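Local atomic coordinates of Ras-related protein Rab-7L1 (Homo sapiens, PDB entry 6HH2), a protein that binds GDP and GTP as a small GTPase of the Rab family, regulates vesicle trafficking and recruits LRRK2 to the Golgi complex, stimulating its kinase activity. Residues F11-V16 with L62-I67; V16-V21 with A96-N101; T24-R29 with T157-N162; A86-F91 with L124-K129. The protein carries 4 engineered substitutions. All blocks are in the same frame, centred on the assembly; numbering follows the deposited sequence.

Contact 1: residues F11-V16 with L62-I67; sequences FKVLVV and LQLWDI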
# COMPACT_ATOMS: atom_id res chain seq x y z
N PHE A 11 -11.10 -6.59 -0.04
CA PHE A 11 -10.49 -5.28 0.18
C PHE A 11 -9.63 -4.89 -1.02
O PHE A 11 -8.72 -5.63 -1.40
CB PHE A 11 -9.62 -5.25 1.45
CG PHE A 11 -10.38 -5.58 2.70
CD1 PHE A 11 -11.46 -4.78 3.13
CD2 PHE A 11 -10.05 -6.72 3.42
CE1 PHE A 11 -12.13 -5.11 4.31
CE2 PHE A 11 -10.75 -7.03 4.60
CZ PHE A 11 -11.80 -6.24 5.00
N LYS A 12 -9.87 -3.71 -1.57
CA LYS A 12 -9.03 -3.14 -2.63
C LYS A 12 -8.01 -2.23 -1.97
O LYS A 12 -8.37 -1.30 -1.22
CB LYS A 12 -9.94 -2.37 -3.60
CG LYS A 12 -9.19 -1.44 -4.58
CD LYS A 12 -10.11 -0.93 -5.68
CE LYS A 12 -9.26 0.02 -6.56
NZ LYS A 12 -10.10 0.55 -7.70
N VAL A 13 -6.73 -2.54 -2.17
CA VAL A 13 -5.64 -1.82 -1.51
C VAL A 13 -4.83 -1.12 -2.60
O VAL A 13 -4.36 -1.77 -3.56
CB VAL A 13 -4.74 -2.81 -0.75
CG1 VAL A 13 -3.56 -2.07 -0.15
CG2 VAL A 13 -5.60 -3.53 0.33
N LEU A 14 -4.66 0.19 -2.47
CA LEU A 14 -3.86 0.96 -3.44
C LEU A 14 -2.41 0.97 -3.01
O LEU A 14 -2.12 1.27 -1.85
CB LEU A 14 -4.37 2.40 -3.48
CG LEU A 14 -5.87 2.51 -3.66
CD1 LEU A 14 -6.28 4.00 -3.71
CD2 LEU A 14 -6.29 1.79 -4.97
N VAL A 15 -1.50 0.59 -3.89
CA VAL A 15 -0.07 0.68 -3.66
C VAL A 15 0.46 1.81 -4.51
O VAL A 15 0.49 1.74 -5.75
CB VAL A 15 0.65 -0.62 -4.00
CG1 VAL A 15 2.14 -0.48 -3.70
CG2 VAL A 15 -0.01 -1.78 -3.20
N VAL A 16 0.75 2.94 -3.89
CA VAL A 16 1.09 4.19 -4.56
C VAL A 16 2.43 4.68 -4.04
O VAL A 16 2.93 4.25 -3.01
CB VAL A 16 0.03 5.30 -4.45
CG1 VAL A 16 -1.30 4.85 -5.06
CG2 VAL A 16 -0.16 5.77 -2.99
N LEU A 62 -7.61 -9.85 -1.02
CA LEU A 62 -7.06 -8.52 -1.26
C LEU A 62 -6.81 -8.35 -2.76
O LEU A 62 -6.20 -9.22 -3.39
CB LEU A 62 -5.71 -8.34 -0.60
CG LEU A 62 -5.62 -8.61 0.87
CD1 LEU A 62 -4.18 -8.26 1.30
CD2 LEU A 62 -6.66 -7.76 1.59
N GLN A 63 -7.28 -7.25 -3.33
CA GLN A 63 -6.85 -6.77 -4.65
C GLN A 63 -5.75 -5.75 -4.43
O GLN A 63 -5.97 -4.71 -3.78
CB GLN A 63 -8.01 -6.10 -5.39
CG GLN A 63 -9.19 -7.00 -5.66
CD GLN A 63 -10.29 -6.28 -6.42
OE1 GLN A 63 -10.21 -5.06 -6.61
NE2 GLN A 63 -11.32 -7.01 -6.83
N LEU A 64 -4.57 -6.04 -4.93
CA LEU A 64 -3.43 -5.15 -4.80
C LEU A 64 -3.29 -4.36 -6.11
O LEU A 64 -2.95 -4.92 -7.16
CB LEU A 64 -2.16 -5.96 -4.53
CG LEU A 64 -2.25 -6.82 -3.26
CD1 LEU A 64 -1.12 -7.86 -3.27
CD2 LEU A 64 -2.19 -5.88 -2.02
N TRP A 65 -3.54 -3.04 -6.06
CA TRP A 65 -3.60 -2.19 -7.25
C TRP A 65 -2.32 -1.35 -7.30
O TRP A 65 -2.15 -0.45 -6.49
CB TRP A 65 -4.83 -1.29 -7.20
CG TRP A 65 -6.10 -1.96 -7.53
CD1 TRP A 65 -6.76 -2.95 -6.79
CD2 TRP A 65 -6.91 -1.69 -8.66
NE1 TRP A 65 -7.96 -3.27 -7.41
CE2 TRP A 65 -8.07 -2.52 -8.56
CE3 TRP A 65 -6.79 -0.78 -9.72
CZ2 TRP A 65 -9.08 -2.51 -9.52
CZ3 TRP A 65 -7.81 -0.76 -10.68
CH2 TRP A 65 -8.95 -1.62 -10.57
N ASP A 66 -1.44 -1.63 -8.26
CA ASP A 66 -0.19 -0.86 -8.42
C ASP A 66 -0.45 0.31 -9.38
O ASP A 66 -0.89 0.12 -10.52
CB ASP A 66 0.81 -1.85 -9.04
CG ASP A 66 2.20 -1.31 -9.28
OD1 ASP A 66 2.49 -0.12 -9.23
OD2 ASP A 66 3.03 -2.21 -9.58
N ILE A 67 -0.17 1.55 -8.92
CA ILE A 67 -0.47 2.71 -9.77
C ILE A 67 0.36 2.70 -11.05
O ILE A 67 -0.04 3.33 -12.04
CB ILE A 67 -0.34 4.03 -8.97
CG1 ILE A 67 -0.79 5.23 -9.81
CG2 ILE A 67 1.08 4.24 -8.46
CD1 ILE A 67 -1.39 6.27 -8.96
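The side chain of Lys12 lies across one face of the Trp65 indole. Its CE sits 3.5 Å from the centroid of the five-membered ring as a CH-pi contact, and NZ follows 3.6 Å from the centroid of the six-membered ring, only 9° off the normal, a cation-pi interaction. With CG anti to the backbone N (chi1 167°) and the chain extended beyond it, all the methylenes from CG onward run over the indole. The ammonium is also held by the backbone oxygens of Arg82 and Tyr80, and ring and carbonyls probably stabilise its charge together. Within the plane of the indole, Trp65 NE1 donates to Gln63 OE1 at 3.0 Å, which fixes the rotation of the ring under the lysine; Phe47 meets the indole as well.

Beneath these groups, five backbone bonds zip the strands together in parallel register, alternating from one strand to the other, from Gln63 N to Phe11 O at one end to Ile67 N to Val15 O, 3.2 Å, at the other. The opposite face of the sheet, with Phe11, Val13, Val15, Leu62 and Leu64, is largely apolar and packs against helices 165-178 and 23-30. There Leu62 CD2 reaches the edge of the Phe11 ring and lies 3.9 Å from Phe11 CB. Asp66 is the exception at the end of the strand, its OD2 hydrogen-bonded to Thr24 OG1, a ligand of the magnesium ion. Parallel pairing of strand 8-17 with strand 58-66, leading to the nucleotide and metal site, is characteristic of the Ras-like G domain.

Contact 2: residues V16-V21 with A96-N101; sequences VGDAAV and ATTFSN. With GDP (guanosine-5'-diphosphate), chain B.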
# COMPACT_ATOMS: atom_id res chain seq x y z
N VAL A 16 0.75 2.94 -3.89
CA VAL A 16 1.09 4.19 -4.56
C VAL A 16 2.43 4.68 -4.04
O VAL A 16 2.93 4.25 -3.01
CB VAL A 16 0.03 5.30 -4.45
CG1 VAL A 16 -1.30 4.85 -5.06
CG2 VAL A 16 -0.16 5.77 -2.99
N GLY A 17 2.98 5.64 -4.75
CA GLY A 17 4.30 6.15 -4.47
C GLY A 17 5.02 6.45 -5.76
O GLY A 17 4.59 6.05 -6.85
N ASP A 18 6.13 7.16 -5.64
CA ASP A 18 6.85 7.57 -6.85
C ASP A 18 7.45 6.37 -7.59
O ASP A 18 7.56 5.25 -7.07
CB ASP A 18 7.97 8.52 -6.48
CG ASP A 18 7.48 9.91 -6.09
OD1 ASP A 18 6.27 10.18 -6.09
OD2 ASP A 18 8.38 10.73 -5.80
N ALA A 19 7.85 6.59 -8.84
CA ALA A 19 8.62 5.57 -9.54
C ALA A 19 9.85 5.16 -8.72
O ALA A 19 10.49 5.99 -8.06
CB ALA A 19 9.06 6.09 -10.92
N ALA A 20 10.17 3.87 -8.81
CA ALA A 20 11.42 3.28 -8.33
C ALA A 20 11.49 3.17 -6.81
O ALA A 20 12.59 3.03 -6.28
CB ALA A 20 12.70 3.95 -8.88
N VAL A 21 10.36 3.22 -6.13
CA VAL A 21 10.38 3.04 -4.68
C VAL A 21 10.20 1.61 -4.24
O VAL A 21 10.39 1.33 -3.04
CB VAL A 21 9.37 3.95 -3.96
CG1 VAL A 21 9.69 5.46 -4.30
CG2 VAL A 21 7.93 3.57 -4.25
N ALA A 96 15.04 11.66 -0.91
CA ALA A 96 14.16 12.56 -0.17
C ALA A 96 13.02 13.10 -1.03
O ALA A 96 11.98 13.47 -0.48
CB ALA A 96 14.97 13.70 0.44
N THR A 97 13.18 13.13 -2.36
CA THR A 97 12.06 13.58 -3.18
C THR A 97 10.88 12.63 -3.09
O THR A 97 9.71 13.07 -3.12
CB THR A 97 12.49 13.71 -4.65
OG1 THR A 97 13.55 14.67 -4.71
CG2 THR A 97 11.32 14.19 -5.47
N THR A 98 11.15 11.32 -3.01
CA THR A 98 10.06 10.35 -2.91
C THR A 98 9.39 10.45 -1.54
O THR A 98 8.17 10.23 -1.42
CB THR A 98 10.54 8.91 -3.16
OG1 THR A 98 11.34 8.42 -2.05
CG2 THR A 98 11.33 8.79 -4.49
N PHE A 99 10.14 10.88 -0.54
CA PHE A 99 9.56 11.11 0.79
C PHE A 99 8.65 12.32 0.77
O PHE A 99 7.47 12.24 1.14
CB PHE A 99 10.70 11.33 1.78
CG PHE A 99 10.25 11.71 3.21
CD1 PHE A 99 9.48 10.83 4.01
CD2 PHE A 99 10.62 12.95 3.75
CE1 PHE A 99 9.13 11.21 5.33
CE2 PHE A 99 10.30 13.30 5.06
CZ PHE A 99 9.53 12.43 5.81
N SER A 100 9.18 13.46 0.28
CA SER A 100 8.36 14.65 0.14
C SER A 100 7.11 14.39 -0.68
O SER A 100 6.01 14.85 -0.32
CB SER A 100 9.22 15.74 -0.52
OG SER A 100 8.50 16.95 -0.66
N ASN A 101 7.25 13.66 -1.80
CA ASN A 101 6.07 13.42 -2.64
C ASN A 101 5.03 12.54 -1.96
O ASN A 101 3.86 12.56 -2.38
CB ASN A 101 6.48 12.81 -3.99
CG ASN A 101 6.79 13.83 -5.04
OD1 ASN A 101 6.30 14.96 -5.00
ND2 ASN A 101 7.65 13.44 -5.97
PB GDP B . 8.40 0.76 -8.68
O1B GDP B . 7.93 1.54 -7.51
O2B GDP B . 8.93 1.60 -9.80
O3B GDP B . 7.42 -0.29 -9.15
O3A GDP B . 9.74 -0.01 -8.12
PA GDP B . 10.26 -1.47 -8.45
O1A GDP B . 9.50 -2.52 -7.67
O2A GDP B . 10.32 -1.63 -9.96
O5' GDP B . 11.74 -1.44 -7.86
C5' GDP B . 12.71 -0.54 -8.38
C4' GDP B . 14.11 -1.08 -8.07
O4' GDP B . 14.29 -1.04 -6.61
C3' GDP B . 14.21 -2.54 -8.45
O3' GDP B . 15.56 -2.72 -8.91
C2' GDP B . 13.99 -3.28 -7.15
O2' GDP B . 14.69 -4.52 -7.15
C1' GDP B . 14.62 -2.33 -6.17
N9 GDP B . 14.07 -2.47 -4.82
C8 GDP B . 12.75 -2.59 -4.50
N7 GDP B . 12.60 -2.67 -3.14
C5 GDP B . 13.85 -2.59 -2.61
C6 GDP B . 14.42 -2.62 -1.27
O6 GDP B . 13.70 -2.77 -0.27
N1 GDP B . 15.75 -2.48 -1.18
C2 GDP B . 16.60 -2.36 -2.21
N2 GDP B . 17.98 -2.27 -2.00
N3 GDP B . 16.14 -2.36 -3.48
C4 GDP B . 14.81 -2.47 -3.69
O HOH W 1 6.91 8.08 -3.02
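Asp18 and Asn101 make the one direct hydrogen bond between the loop and helix 96-112: Asn101 ND2 donates to Asp18 OD2 at 2.8 Å, almost straight at 169°. The acceptor is met on its syn side, 18° out of the carboxylate plane, and the amide is turned 67° from that plane. Trp105 NE1 donates to OD1, so both carboxylate oxygens are occupied and the group is held against rotation. Close packing continues at Thr98, whose CG2 touches Val21 CG1 at 3.7 Å as the two side chains lie alongside one another, pointing opposite ways.

Residues 18-21 form a type II beta turn in the phosphate-binding P-loop of the GTPase. Ala20 N donates to GDP O2B at 2.8 Å, while the bond from Val21 N to O1B is weak. The loop lies between the beta-phosphate and the helix.

Elsewhere the two segments meet less directly. A water bridges them, accepting from Asp18 N at 2.9 Å and donating to Thr98 O at 3.0 Å, and Thr97 merely skirts the aspartate at the rim of the contact.

Contact 3: residues T24-R29 with T157-N162; sequences TSLVQR and TSVKEN. With MG (magnesium ion), chain C; GDP (guanosine-5'-diphosphate), chain B.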
# COMPACT_ATOMS: atom_id res chain seq x y z
N THR A 24 6.02 -2.31 -7.49
CA THR A 24 5.80 -3.56 -8.21
C THR A 24 6.47 -4.71 -7.50
O THR A 24 5.91 -5.81 -7.44
CB THR A 24 6.25 -3.38 -9.66
OG1 THR A 24 5.55 -2.26 -10.22
CG2 THR A 24 5.94 -4.65 -10.50
N SER A 25 7.65 -4.46 -6.93
CA SER A 25 8.34 -5.52 -6.19
C SER A 25 7.52 -5.94 -4.97
O SER A 25 7.43 -7.14 -4.67
CB SER A 25 9.72 -5.03 -5.75
OG SER A 25 10.53 -4.77 -6.88
N LEU A 26 6.97 -4.94 -4.30
CA LEU A 26 6.06 -5.38 -3.13
C LEU A 26 4.80 -6.30 -3.57
O LEU A 26 4.47 -7.38 -3.04
CB LEU A 26 5.56 -4.14 -2.38
CG LEU A 26 4.75 -4.49 -1.14
CD1 LEU A 26 5.12 -3.46 0.00
CD2 LEU A 26 3.34 -4.48 -1.40
N VAL A 27 4.19 -5.84 -4.68
CA VAL A 27 3.04 -6.62 -5.12
C VAL A 27 3.47 -8.01 -5.58
O VAL A 27 2.81 -9.02 -5.28
CB VAL A 27 2.30 -5.86 -6.23
CG1 VAL A 27 1.19 -6.73 -6.85
CG2 VAL A 27 1.73 -4.55 -5.68
N GLN A 28 4.60 -8.09 -6.31
CA GLN A 28 5.07 -9.40 -6.76
C GLN A 28 5.41 -10.30 -5.59
O GLN A 28 5.18 -11.51 -5.66
CB GLN A 28 6.30 -9.22 -7.64
CG GLN A 28 5.94 -8.58 -8.98
CD GLN A 28 7.17 -8.21 -9.80
OE1 GLN A 28 8.25 -7.93 -9.27
NE2 GLN A 28 7.01 -8.23 -11.11
N ARG A 29 5.90 -9.74 -4.48
CA ARG A 29 6.26 -10.57 -3.34
C ARG A 29 5.05 -10.96 -2.50
O ARG A 29 4.94 -12.11 -2.01
CB ARG A 29 7.29 -9.85 -2.49
CG ARG A 29 8.07 -10.86 -1.67
CD ARG A 29 8.91 -10.21 -0.64
NE ARG A 29 10.32 -10.02 -1.00
CZ ARG A 29 11.25 -10.97 -1.00
NH1 ARG A 29 10.93 -12.24 -0.75
NH2 ARG A 29 12.50 -10.66 -1.28
N THR A 157 10.67 -0.83 5.82
CA THR A 157 10.55 -2.14 5.19
C THR A 157 11.71 -2.31 4.22
O THR A 157 12.36 -1.32 3.83
CB THR A 157 9.28 -2.26 4.32
OG1 THR A 157 9.30 -1.26 3.27
CG2 THR A 157 8.04 -2.06 5.16
N SER A 158 12.05 -3.57 3.95
CA SER A 158 12.91 -3.89 2.82
C SER A 158 12.19 -4.95 2.00
O SER A 158 12.15 -6.12 2.40
CB SER A 158 14.30 -4.34 3.28
OG SER A 158 15.07 -4.79 2.15
N VAL A 159 11.66 -4.58 0.81
CA VAL A 159 11.09 -5.61 -0.03
C VAL A 159 12.18 -6.57 -0.47
O VAL A 159 11.99 -7.80 -0.52
CB VAL A 159 10.43 -4.95 -1.28
CG1 VAL A 159 9.90 -6.03 -2.21
CG2 VAL A 159 9.25 -4.07 -0.82
N LYS A 160 13.38 -6.03 -0.72
CA LYS A 160 14.51 -6.85 -1.16
C LYS A 160 14.85 -7.96 -0.17
O LYS A 160 15.07 -9.11 -0.57
CB LYS A 160 15.73 -5.97 -1.42
CG LYS A 160 17.00 -6.75 -1.71
CD LYS A 160 18.13 -5.84 -2.16
CE LYS A 160 19.47 -6.54 -2.11
NZ LYS A 160 20.60 -5.59 -2.38
N GLU A 161 14.93 -7.63 1.12
CA GLU A 161 15.27 -8.61 2.15
C GLU A 161 14.04 -9.21 2.82
O GLU A 161 14.17 -9.97 3.79
CB GLU A 161 16.11 -7.95 3.24
CG GLU A 161 17.42 -7.35 2.77
CD GLU A 161 18.16 -6.68 3.94
OE1 GLU A 161 17.52 -6.30 4.98
OE2 GLU A 161 19.41 -6.57 3.83
N ASN A 162 12.85 -8.85 2.34
CA ASN A 162 11.58 -9.31 2.90
C ASN A 162 11.47 -8.97 4.39
O ASN A 162 11.00 -9.78 5.19
CB ASN A 162 11.33 -10.80 2.63
CG ASN A 162 9.85 -11.18 2.68
OD1 ASN A 162 8.96 -10.39 2.35
ND2 ASN A 162 9.60 -12.44 3.07
MG MG C . 6.51 -0.56 -10.95
PB GDP B . 8.40 0.76 -8.68
O1B GDP B . 7.93 1.54 -7.51
O2B GDP B . 8.93 1.60 -9.80
O3B GDP B . 7.42 -0.29 -9.15
O3A GDP B . 9.74 -0.01 -8.12
PA GDP B . 10.26 -1.47 -8.45
O1A GDP B . 9.50 -2.52 -7.67
O2A GDP B . 10.32 -1.63 -9.96
O5' GDP B . 11.74 -1.44 -7.86
C5' GDP B . 12.71 -0.54 -8.38
C4' GDP B . 14.11 -1.08 -8.07
O4' GDP B . 14.29 -1.04 -6.61
C3' GDP B . 14.21 -2.54 -8.45
O3' GDP B . 15.56 -2.72 -8.91
C2' GDP B . 13.99 -3.28 -7.15
O2' GDP B . 14.69 -4.52 -7.15
C1' GDP B . 14.62 -2.33 -6.17
N9 GDP B . 14.07 -2.47 -4.82
C8 GDP B . 12.75 -2.59 -4.50
N7 GDP B . 12.60 -2.67 -3.14
C5 GDP B . 13.85 -2.59 -2.61
C6 GDP B . 14.42 -2.62 -1.27
O6 GDP B . 13.70 -2.77 -0.27
N1 GDP B . 15.75 -2.48 -1.18
C2 GDP B . 16.60 -2.36 -2.21
N2 GDP B . 17.98 -2.27 -2.00
N3 GDP B . 16.14 -2.36 -3.48
C4 GDP B . 14.81 -2.47 -3.69
O HOH W 2 8.12 -1.62 -11.57
O HOH W 3 4.87 0.57 -10.34
O HOH W 4 7.32 1.21 -11.82
O HOH W 5 5.63 -0.94 -12.83
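The backbone oxygen of Val159 is gripped by two nitrogens of one guanidinium group. Arg29 NE donates to it at 2.8 Å through a markedly bent bond, and NH2 adds a weak bond at 3.0 Å. Arg29 reaches the loop through a bend at chi3 (-98°), which turns the guanidinium broadside to Asn162. The amide of Asn162 stacks on it with the planes 16° apart, and Asn162 CB lies 3.6 Å above the centre of the guanidinium. The arginine is thus held over one face and, by the Val159 carbonyl, near its edge, where the oxygen is tilted 23° from the guanidinium plane at NE.

Deeper in, the two branches of Val159 divide their contacts: CG1 touches Ser25 CB at 3.7 Å, and CG2 packs on Leu26 CB. Both segments also hold the nucleotide. Ser25 OG and N bond to the alpha-phosphate oxygen O1A, while Lys160 N gives guanine O6 a weak bond. Thr24 OG1 binds the magnesium ion at 2.1 Å, with GDP O3B and four waters completing six ligands.

Helix 23-30, which follows the P-loop, is thus joined to the guanine-binding loop between strand 153-156 and helix 165-178. Val159 also packs on Ile165 at the start of that last helix, and the side chain of Leu26 touches Leu126 of strand 123-128.

Contact 4: residues A86-F91 with L124-K129; sequences AAVIMF and LLLANK. Engineered in segment 86-91: Ala87 (natural residue Cys). With GDP (guanosine-5'-diphosphate), chain B.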
# COMPACT_ATOMS: atom_id res chain seq x y z
N ALA A 86 -7.99 0.94 1.58
CA ALA A 86 -6.76 1.36 2.25
C ALA A 86 -5.76 1.74 1.19
O ALA A 86 -5.89 1.34 0.01
CB ALA A 86 -6.12 0.25 3.13
N ALA A 87 -4.74 2.48 1.60
CA ALA A 87 -3.62 2.79 0.73
C ALA A 87 -2.31 2.51 1.44
O ALA A 87 -2.18 2.77 2.65
CB ALA A 87 -3.64 4.27 0.33
N VAL A 88 -1.37 1.93 0.70
CA VAL A 88 0.01 1.76 1.11
C VAL A 88 0.78 2.78 0.31
O VAL A 88 0.77 2.73 -0.94
CB VAL A 88 0.49 0.37 0.74
CG1 VAL A 88 1.98 0.20 1.07
CG2 VAL A 88 -0.29 -0.70 1.54
N ILE A 89 1.35 3.78 0.95
CA ILE A 89 2.11 4.86 0.31
C ILE A 89 3.59 4.61 0.55
O ILE A 89 4.03 4.61 1.72
CB ILE A 89 1.67 6.24 0.79
CG1 ILE A 89 0.15 6.39 0.55
CG2 ILE A 89 2.51 7.33 0.07
CD1 ILE A 89 -0.42 7.78 0.82
N MET A 90 4.33 4.30 -0.50
CA MET A 90 5.72 3.88 -0.39
C MET A 90 6.66 4.98 -0.80
O MET A 90 6.36 5.72 -1.74
CB MET A 90 6.01 2.65 -1.26
CG MET A 90 5.15 1.46 -0.92
SD MET A 90 5.58 -0.03 -1.86
CE MET A 90 7.41 0.01 -1.89
N PHE A 91 7.76 5.10 -0.07
CA PHE A 91 8.87 5.93 -0.48
C PHE A 91 10.18 5.17 -0.33
O PHE A 91 10.25 4.10 0.28
CB PHE A 91 8.84 7.33 0.18
CG PHE A 91 9.26 7.34 1.62
CD1 PHE A 91 8.34 7.03 2.64
CD2 PHE A 91 10.60 7.63 1.95
CE1 PHE A 91 8.75 7.02 3.97
CE2 PHE A 91 11.02 7.65 3.29
CZ PHE A 91 10.09 7.37 4.30
N LEU A 124 -1.00 3.58 5.18
CA LEU A 124 0.21 3.03 5.80
C LEU A 124 1.40 3.53 5.01
O LEU A 124 1.47 3.31 3.79
CB LEU A 124 0.13 1.51 5.76
CG LEU A 124 1.41 0.83 6.19
CD1 LEU A 124 1.81 1.20 7.68
CD2 LEU A 124 1.22 -0.68 6.05
N LEU A 125 2.28 4.28 5.64
CA LEU A 125 3.48 4.81 5.01
C LEU A 125 4.63 3.81 5.17
O LEU A 125 4.97 3.45 6.30
CB LEU A 125 3.80 6.15 5.65
CG LEU A 125 5.06 6.87 5.12
CD1 LEU A 125 4.84 7.37 3.67
CD2 LEU A 125 5.42 8.09 6.03
N LEU A 126 5.19 3.33 4.04
CA LEU A 126 6.30 2.38 4.08
C LEU A 126 7.59 3.08 3.66
O LEU A 126 7.72 3.55 2.51
CB LEU A 126 6.06 1.18 3.18
CG LEU A 126 4.83 0.32 3.51
CD1 LEU A 126 4.91 -0.94 2.69
CD2 LEU A 126 4.82 -0.10 4.98
N ALA A 127 8.54 3.14 4.58
CA ALA A 127 9.88 3.67 4.34
C ALA A 127 10.69 2.49 3.81
O ALA A 127 11.34 1.75 4.57
CB ALA A 127 10.44 4.20 5.67
N ASN A 128 10.63 2.33 2.50
CA ASN A 128 11.20 1.14 1.87
C ASN A 128 12.67 1.34 1.53
O ASN A 128 13.19 2.46 1.54
CB ASN A 128 10.38 0.72 0.62
CG ASN A 128 10.75 -0.68 0.14
OD1 ASN A 128 10.89 -1.59 0.94
ND2 ASN A 128 10.93 -0.84 -1.19
N LYS A 129 13.34 0.23 1.18
CA LYS A 129 14.79 0.16 0.93
C LYS A 129 15.59 0.46 2.19
O LYS A 129 16.69 1.02 2.13
CB LYS A 129 15.25 1.03 -0.25
CG LYS A 129 14.39 0.91 -1.53
CD LYS A 129 15.20 1.30 -2.74
CE LYS A 129 14.25 1.32 -3.93
NZ LYS A 129 15.07 1.65 -5.19
PB GDP B . 8.40 0.76 -8.68
O1B GDP B . 7.93 1.54 -7.51
O2B GDP B . 8.93 1.60 -9.80
O3B GDP B . 7.42 -0.29 -9.15
O3A GDP B . 9.74 -0.01 -8.12
PA GDP B . 10.26 -1.47 -8.45
O1A GDP B . 9.50 -2.52 -7.67
O2A GDP B . 10.32 -1.63 -9.96
O5' GDP B . 11.74 -1.44 -7.86
C5' GDP B . 12.71 -0.54 -8.38
C4' GDP B . 14.11 -1.08 -8.07
O4' GDP B . 14.29 -1.04 -6.61
C3' GDP B . 14.21 -2.54 -8.45
O3' GDP B . 15.56 -2.72 -8.91
C2' GDP B . 13.99 -3.28 -7.15
O2' GDP B . 14.69 -4.52 -7.15
C1' GDP B . 14.62 -2.33 -6.17
N9 GDP B . 14.07 -2.47 -4.82
C8 GDP B . 12.75 -2.59 -4.50
N7 GDP B . 12.60 -2.67 -3.14
C5 GDP B . 13.85 -2.59 -2.61
C6 GDP B . 14.42 -2.62 -1.27
O6 GDP B . 13.70 -2.77 -0.27
N1 GDP B . 15.75 -2.48 -1.18
C2 GDP B . 16.60 -2.36 -2.21
N2 GDP B . 17.98 -2.27 -2.00
N3 GDP B . 16.14 -2.36 -3.48
C4 GDP B . 14.81 -2.47 -3.69
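Met90 and Leu126 are paired on neighbouring parallel strands, 86-92 and 123-128, the two strands of a beta-alpha-beta crossover made through helix 96-112. The backbone ladder consists of five hydrogen bonds, from Leu124 N to Ala87 O through to Asn128 N to Phe91 O, each 2.9 to 3.0 Å long. Ala87, whose carbonyl oxygen opens the ladder, is an engineered residue, a cysteine in the natural protein.

Apolar contacts occupy both faces of the sheet. On one, Val88 CG1 presses on Leu126 CD1 at 3.5 Å, with helix 165-178 covering Val88. On the other, Phe91 CG lies between the backbone N and the carbonyl carbon (chi1 76°), which swings the ring across the neighbouring strand. Ala127 CA then lies over one face of the ring in a CH-pi contact, 3.9 Å from the centroid and offset toward the rim, while Leu125 CD1 meets the ring edge, 3.7 Å from Phe91 CD1. Helices 96-112 and 139-148 close over this side.

Polar contacts gather where strand 123-128 ends at the nucleotide. Asn128 OD1 accepts from Thr157 OG1 and Val159 N, and its ND2 donates to Val21 O, which fixes the amide beside the base. The extended chain of Lys129 runs over one face of the guanine, and its NZ donates to the ribose oxygen O4' of GDP at 3.1 Å.

Contacts 1 and 4 lie in the same central sheet, their centres about 12 Å apart. Strands 8-17 and 86-92 are neighbours, joining the two through backbone bonds such as Val88 N to Leu14 O. Contact 2 shares Val16 with contact 1 where strand 8-17 ends; its centre is about 9 Å from that of contact 4. Along the chain contact 1 closes before contact 4 opens and contact 3 spans contact 4, while segments of contacts 1, 2 and 3 alternate, as do those of 2 and 4. Contacts 2, 3 and 4 all touch GDP, and contact 1 reaches the magnesium site through Asp66, so separate segments converge on one nucleotide pocket at one end of the sheet.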